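Local coordinates for competence/damage-inducible protein CinA (PDB 2A9S) that is of uncertain molecular function but belongs to the CinA family of competence- and damage-inducible proteins, whose C-terminal domains include nicotinamide mononucleotide deamidases, at residues 112-126 with 137-150. Residues are numbered along the deposited sequence; the frame is centred on the assembly and turned at random.
Sequences PGGGSAEKPVGLVHL and HHEMRYGDIGRTEI
A chi1 of 162° turns His137 CG away from its own N, and one of -77° sets His125 CG opposite its carbonyl carbon, which brings the two imidazoles rim to rim, their planes only 14° apart. Their nitrogens meet edge-on, His125 ND1 lying 2.9 Å from His137 NE2 in a nearly straight hydrogen bond whose donor could be either ring. Glu139, fully extended, runs alongside His125 on the same face of the sheet and sets OE1 3.3 Å from His125 CE1. The other carboxylate oxygen, OE2, is gripped side-on by Arg141 in a salt bridge, 2.8 Å from NE; NE and NH2 each direct one N-H to this atom. Leu123 CD1 lies over one face of that guanidinium and also touches Glu139 CG. Beyond it, NH1 meets the Pro120 ring; one water joins NH2 to Glu118 O, and a second joins NH1 to Ala117 O and, weakly, to Glu118 O, tying the turn-bearing loop to the strand.

On the other face, Leu126 CD1 packs on Met140 CG. Just past the strand end, the Tyr142 ring receives Val124 CG2 at its edge, 3.7 Å from CE2, while Met140 CB sits over one face, toward its rim. The phenol OH is held by Thr157 of helix 147-167. Separately, the helix meets the turn where Ile150 CD1 slots against Val121 CG1 at 3.6 Å and against Gly122 CA.

Between the two faces the backbones pair in antiparallel register, Val124 with Met140 and Leu126 with His138 exchanging two hydrogen bonds each. Tyr142 N continues the ladder to Gly122 O at 2.8 Å, approaching from above the carbonyl plane, just where the type II turn Pro120–Leu123 leads into the strand. The arrangement is that of a beta hairpin at the margin of the mixed five-stranded sheet of an alpha/beta fold, its outermost strand 135-141 leading through a short glycine-containing loop into helix 147-167, which packs on the face bearing Val124 and Leu126.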
loop_
_atom_site.group_PDB
_atom_site.type_symbol
_atom_site.label_atom_id
_atom_site.label_comp_id
_atom_site.label_asym_id
_atom_site.label_seq_id
_atom_site.Cartn_x
_atom_site.Cartn_y
_atom_site.Cartn_z
ATOM N N PRO A 112 -3.001 10.207 -16.466
ATOM C CA PRO A 112 -2.998 10.677 -17.856
ATOM C C PRO A 112 -1.668 11.336 -18.285
ATOM O O PRO A 112 -1.307 11.268 -19.472
ATOM C CB PRO A 112 -4.159 11.686 -17.855
ATOM C CG PRO A 112 -4.133 12.235 -16.485
ATOM C CD PRO A 112 -3.891 11.035 -15.630
ATOM N N GLY A 113 -0.909 11.890 -17.336
ATOM C CA GLY A 113 0.314 12.612 -17.682
ATOM C C GLY A 113 1.579 11.770 -17.663
ATOM O O GLY A 113 1.626 10.713 -17.044
ATOM N N GLY A 114 2.625 12.264 -18.322
ATOM C CA GLY A 114 3.966 11.757 -18.090
ATOM C C GLY A 114 4.478 10.871 -19.214
ATOM O O GLY A 114 5.617 10.375 -19.132
ATOM N N GLY A 115 3.654 10.683 -20.241
ATOM C CA GLY A 115 3.971 9.776 -21.370
ATOM C C GLY A 115 4.915 10.423 -22.387
ATOM O O GLY A 115 4.871 11.634 -22.585
ATOM N N SER A 116 5.778 9.606 -22.997
ATOM C CA SER A 116 6.668 10.022 -24.094
ATOM C C SER A 116 6.749 8.857 -25.092
ATOM O O SER A 116 6.310 7.725 -24.784
ATOM C CB SER A 116 8.075 10.312 -23.572
ATOM O OG SER A 116 8.738 9.100 -23.145
ATOM N N ALA A 117 7.359 9.097 -26.260
ATOM C CA ALA A 117 7.454 8.044 -27.266
ATOM C C ALA A 117 8.137 6.799 -26.698
ATOM O O ALA A 117 7.646 5.677 -26.902
ATOM C CB ALA A 117 8.183 8.537 -28.494
ATOM N N GLU A 118 9.228 7.008 -25.961
ATOM C CA GLU A 118 10.026 5.926 -25.415
ATOM C C GLU A 118 9.327 5.290 -24.218
ATOM O O GLU A 118 9.399 4.093 -24.040
ATOM C CB GLU A 118 11.404 6.425 -24.969
ATOM C CG GLU A 118 12.235 6.978 -26.135
ATOM C CD GLU A 118 12.117 8.491 -26.334
ATOM O OE1 GLU A 118 11.022 9.100 -26.139
ATOM O OE2 GLU A 118 13.168 9.065 -26.703
ATOM N N LYS A 119 8.657 6.107 -23.406
ATOM C CA LYS A 119 7.995 5.597 -22.196
ATOM C C LYS A 119 6.527 6.101 -22.189
ATOM O O LYS A 119 6.214 7.114 -21.558
ATOM C CB LYS A 119 8.774 6.012 -20.935
ATOM C CG LYS A 119 10.218 5.448 -20.880
ATOM C CD LYS A 119 10.920 5.753 -19.598
ATOM C CE LYS A 119 12.218 4.951 -19.444
ATOM N NZ LYS A 119 13.217 5.337 -20.464
ATOM N N PRO A 120 5.657 5.439 -22.960
ATOM C CA PRO A 120 4.282 5.932 -23.089
ATOM C C PRO A 120 3.437 5.615 -21.856
ATOM O O PRO A 120 3.778 4.709 -21.071
ATOM C CB PRO A 120 3.735 5.166 -24.290
ATOM C CG PRO A 120 4.578 3.878 -24.334
ATOM C CD PRO A 120 5.924 4.233 -23.781
ATOM N N VAL A 121 2.353 6.364 -21.693
ATOM C CA VAL A 121 1.327 5.977 -20.729
ATOM C C VAL A 121 0.967 4.500 -20.966
ATOM O O VAL A 121 0.834 4.074 -22.108
ATOM C CB VAL A 121 0.090 6.904 -20.825
ATOM C CG1 VAL A 121 -1.037 6.438 -19.854
ATOM C CG2 VAL A 121 0.515 8.383 -20.522
ATOM N N GLY A 122 0.861 3.726 -19.879
ATOM C CA GLY A 122 0.518 2.310 -19.982
ATOM C C GLY A 122 1.720 1.355 -19.957
ATOM O O GLY A 122 1.540 0.132 -19.880
ATOM N N LEU A 123 2.927 1.907 -20.034
ATOM C CA LEU A 123 4.147 1.121 -19.916
ATOM C C LEU A 123 4.380 0.786 -18.452
ATOM O O LEU A 123 4.422 1.689 -17.607
ATOM C CB LEU A 123 5.369 1.915 -20.423
ATOM C CG LEU A 123 6.723 1.300 -20.061
ATOM C CD1 LEU A 123 6.961 -0.013 -20.777
ATOM C CD2 LEU A 123 7.857 2.277 -20.324
ATOM N N VAL A 124 4.541 -0.494 -18.134
ATOM C CA VAL A 124 4.734 -0.881 -16.741
ATOM C C VAL A 124 5.799 -1.978 -16.728
ATOM O O VAL A 124 5.726 -2.915 -17.523
ATOM C CB VAL A 124 3.430 -1.436 -16.081
ATOM C CG1 VAL A 124 3.709 -1.950 -14.621
ATOM C CG2 VAL A 124 2.286 -0.409 -16.092
ATOM N N HIS A 125 6.768 -1.844 -15.840
ATOM C CA HIS A 125 7.775 -2.881 -15.624
ATOM C C HIS A 125 7.414 -3.606 -14.324
ATOM O O HIS A 125 7.191 -2.957 -13.299
ATOM C CB HIS A 125 9.168 -2.267 -15.531
ATOM C CG HIS A 125 9.731 -1.875 -16.871
ATOM N ND1 HIS A 125 10.292 -2.792 -17.734
ATOM C CD2 HIS A 125 9.742 -0.689 -17.520
ATOM C CE1 HIS A 125 10.663 -2.183 -18.844
ATOM N NE2 HIS A 125 10.354 -0.904 -18.736
ATOM N N LEU A 126 7.335 -4.936 -14.394
ATOM C CA LEU A 126 7.013 -5.753 -13.219
ATOM C C LEU A 126 8.142 -6.743 -13.014
ATOM O O LEU A 126 8.687 -7.315 -13.988
ATOM C CB LEU A 126 5.680 -6.507 -13.380
ATOM C CG LEU A 126 4.403 -5.713 -13.655
ATOM C CD1 LEU A 126 4.206 -5.524 -15.169
ATOM C CD2 LEU A 126 3.215 -6.425 -13.045
ATOM N N HIS A 137 10.727 -11.056 -14.891
ATOM C CA HIS A 137 10.377 -9.673 -15.279
ATOM C C HIS A 137 9.506 -9.653 -16.532
ATOM O O HIS A 137 9.715 -10.432 -17.458
ATOM C CB HIS A 137 11.625 -8.781 -15.437
ATOM C CG HIS A 137 11.390 -7.525 -16.236
ATOM N ND1 HIS A 137 11.615 -7.462 -17.598
ATOM C CD2 HIS A 137 10.958 -6.291 -15.871
ATOM C CE1 HIS A 137 11.360 -6.238 -18.030
ATOM N NE2 HIS A 137 10.949 -5.510 -17.008
ATOM N N HIS A 138 8.501 -8.789 -16.538
ATOM C CA HIS A 138 7.687 -8.568 -17.729
ATOM C C HIS A 138 7.562 -7.092 -17.951
ATOM O O HIS A 138 7.329 -6.357 -17.006
ATOM C CB HIS A 138 6.289 -9.118 -17.553
ATOM C CG HIS A 138 6.208 -10.598 -17.672
ATOM N ND1 HIS A 138 6.110 -11.242 -18.891
ATOM C CD2 HIS A 138 6.211 -11.568 -16.725
ATOM C CE1 HIS A 138 6.055 -12.548 -18.684
ATOM N NE2 HIS A 138 6.116 -12.771 -17.381
ATOM N N GLU A 139 7.735 -6.674 -19.197
ATOM C CA GLU A 139 7.420 -5.329 -19.605
ATOM C C GLU A 139 6.042 -5.385 -20.248
ATOM O O GLU A 139 5.814 -6.153 -21.192
ATOM C CB GLU A 139 8.449 -4.802 -20.602
ATOM C CG GLU A 139 8.178 -3.405 -21.040
ATOM C CD GLU A 139 9.139 -3.004 -22.122
ATOM O OE1 GLU A 139 10.337 -3.289 -21.951
ATOM O OE2 GLU A 139 8.695 -2.445 -23.145
ATOM N N MET A 140 5.114 -4.616 -19.701
ATOM C CA MET A 140 3.772 -4.533 -20.251
ATOM C C MET A 140 3.560 -3.170 -20.869
ATOM O O MET A 140 4.143 -2.167 -20.418
ATOM C CB MET A 140 2.713 -4.810 -19.188
ATOM C CG MET A 140 2.939 -6.129 -18.447
ATOM S SD MET A 140 2.855 -7.599 -19.543
ATOM C CE MET A 140 1.144 -7.713 -19.809
ATOM N N ARG A 141 2.740 -3.163 -21.919
ATOM C CA ARG A 141 2.307 -1.924 -22.583
ATOM C C ARG A 141 0.803 -2.001 -22.709
ATOM O O ARG A 141 0.258 -2.544 -23.670
ATOM C CB ARG A 141 2.996 -1.782 -23.939
ATOM C CG ARG A 141 4.461 -1.455 -23.759
ATOM C CD ARG A 141 5.322 -1.690 -25.006
ATOM N NE ARG A 141 6.689 -1.302 -24.674
ATOM C CZ ARG A 141 7.190 -0.071 -24.808
ATOM N NH1 ARG A 141 6.462 0.918 -25.294
ATOM N NH2 ARG A 141 8.446 0.173 -24.453
ATOM N N TYR A 142 0.111 -1.502 -21.703
ATOM C CA TYR A 142 -1.326 -1.667 -21.648
ATOM C C TYR A 142 -2.033 -0.659 -22.553
ATOM O O TYR A 142 -3.210 -0.802 -22.823
ATOM C CB TYR A 142 -1.819 -1.496 -20.201
ATOM C CG TYR A 142 -1.269 -2.526 -19.222
ATOM C CD1 TYR A 142 -1.639 -3.885 -19.315
ATOM C CD2 TYR A 142 -0.414 -2.142 -18.193
ATOM C CE1 TYR A 142 -1.155 -4.825 -18.396
ATOM C CE2 TYR A 142 0.057 -3.062 -17.271
ATOM C CZ TYR A 142 -0.306 -4.400 -17.380
ATOM O OH TYR A 142 0.176 -5.296 -16.458
ATOM N N GLY A 143 -1.302 0.361 -23.001
ATOM C CA GLY A 143 -1.893 1.410 -23.840
ATOM C C GLY A 143 -2.444 2.572 -23.046
ATOM O O GLY A 143 -2.479 2.545 -21.812
ATOM N N ASP A 144 -2.902 3.596 -23.755
ATOM C CA ASP A 144 -3.411 4.786 -23.109
ATOM C C ASP A 144 -4.896 4.550 -22.792
ATOM O O ASP A 144 -5.784 5.182 -23.387
ATOM C CB ASP A 144 -3.200 5.967 -24.050
ATOM C CG ASP A 144 -3.439 7.317 -23.391
ATOM O OD1 ASP A 144 -3.531 7.430 -22.143
ATOM O OD2 ASP A 144 -3.520 8.299 -24.167
ATOM N N ILE A 145 -5.164 3.654 -21.838
ATOM C CA ILE A 145 -6.528 3.172 -21.599
ATOM C C ILE A 145 -7.237 3.683 -20.340
ATOM O O ILE A 145 -8.399 3.305 -20.071
ATOM C CB ILE A 145 -6.592 1.640 -21.560
ATOM C CG1 ILE A 145 -5.617 1.082 -20.506
ATOM C CG2 ILE A 145 -6.340 1.062 -22.951
ATOM C CD1 ILE A 145 -5.890 -0.411 -20.173
ATOM N N GLY A 146 -6.561 4.544 -19.596
ATOM C CA GLY A 146 -7.136 5.164 -18.407
ATOM C C GLY A 146 -6.342 4.809 -17.147
ATOM O O GLY A 146 -5.747 3.734 -17.042
ATOM N N ARG A 147 -6.337 5.720 -16.184
ATOM C CA ARG A 147 -5.482 5.582 -15.003
ATOM C C ARG A 147 -5.872 4.358 -14.136
ATOM O O ARG A 147 -5.017 3.526 -13.832
ATOM C CB ARG A 147 -5.519 6.884 -14.195
ATOM C CG ARG A 147 -4.593 6.867 -13.002
ATOM C CD ARG A 147 -4.658 8.181 -12.263
ATOM N NE ARG A 147 -3.791 8.218 -11.090
ATOM C CZ ARG A 147 -2.579 8.768 -11.013
ATOM N NH1 ARG A 147 -1.993 9.323 -12.084
ATOM N NH2 ARG A 147 -1.928 8.758 -9.848
ATOM N N THR A 148 -7.149 4.271 -13.742
ATOM C CA THR A 148 -7.640 3.130 -12.972
ATOM C C THR A 148 -7.473 1.827 -13.787
ATOM O O THR A 148 -7.050 0.791 -13.259
ATOM C CB THR A 148 -9.145 3.312 -12.574
ATOM O OG1 THR A 148 -9.298 4.529 -11.837
ATOM C CG2 THR A 148 -9.564 2.155 -11.656
ATOM N N GLU A 149 -7.799 1.888 -15.088
ATOM C CA GLU A 149 -7.629 0.735 -15.984
ATOM C C GLU A 149 -6.200 0.164 -16.018
ATOM O O GLU A 149 -6.015 -1.060 -15.903
ATOM C CB GLU A 149 -8.117 1.092 -17.393
ATOM C CG GLU A 149 -9.628 1.367 -17.444
ATOM C CD GLU A 149 -10.085 2.821 -17.078
ATOM O OE1 GLU A 149 -9.335 3.652 -16.519
ATOM O OE2 GLU A 149 -11.265 3.146 -17.362
ATOM N N ILE A 150 -5.200 1.046 -16.136
ATOM C CA ILE A 150 -3.784 0.630 -16.120
ATOM C C ILE A 150 -3.380 0.067 -14.748
ATOM O O ILE A 150 -2.685 -0.938 -14.665
ATOM C CB ILE A 150 -2.839 1.807 -16.552
ATOM C CG1 ILE A 150 -3.045 2.129 -18.046
ATOM C CG2 ILE A 150 -1.360 1.483 -16.276
ATOM C CD1 ILE A 150 -2.614 3.536 -18.475
HETATM O O HOH W 1 -3.273 10.623 -21.372
HETATM O O HOH W 2 7.949 3.049 -26.409
HETATM O O HOH W 3 10.692 2.013 -25.459
HETATM O O HOH W 4 1.439 1.476 -23.155
#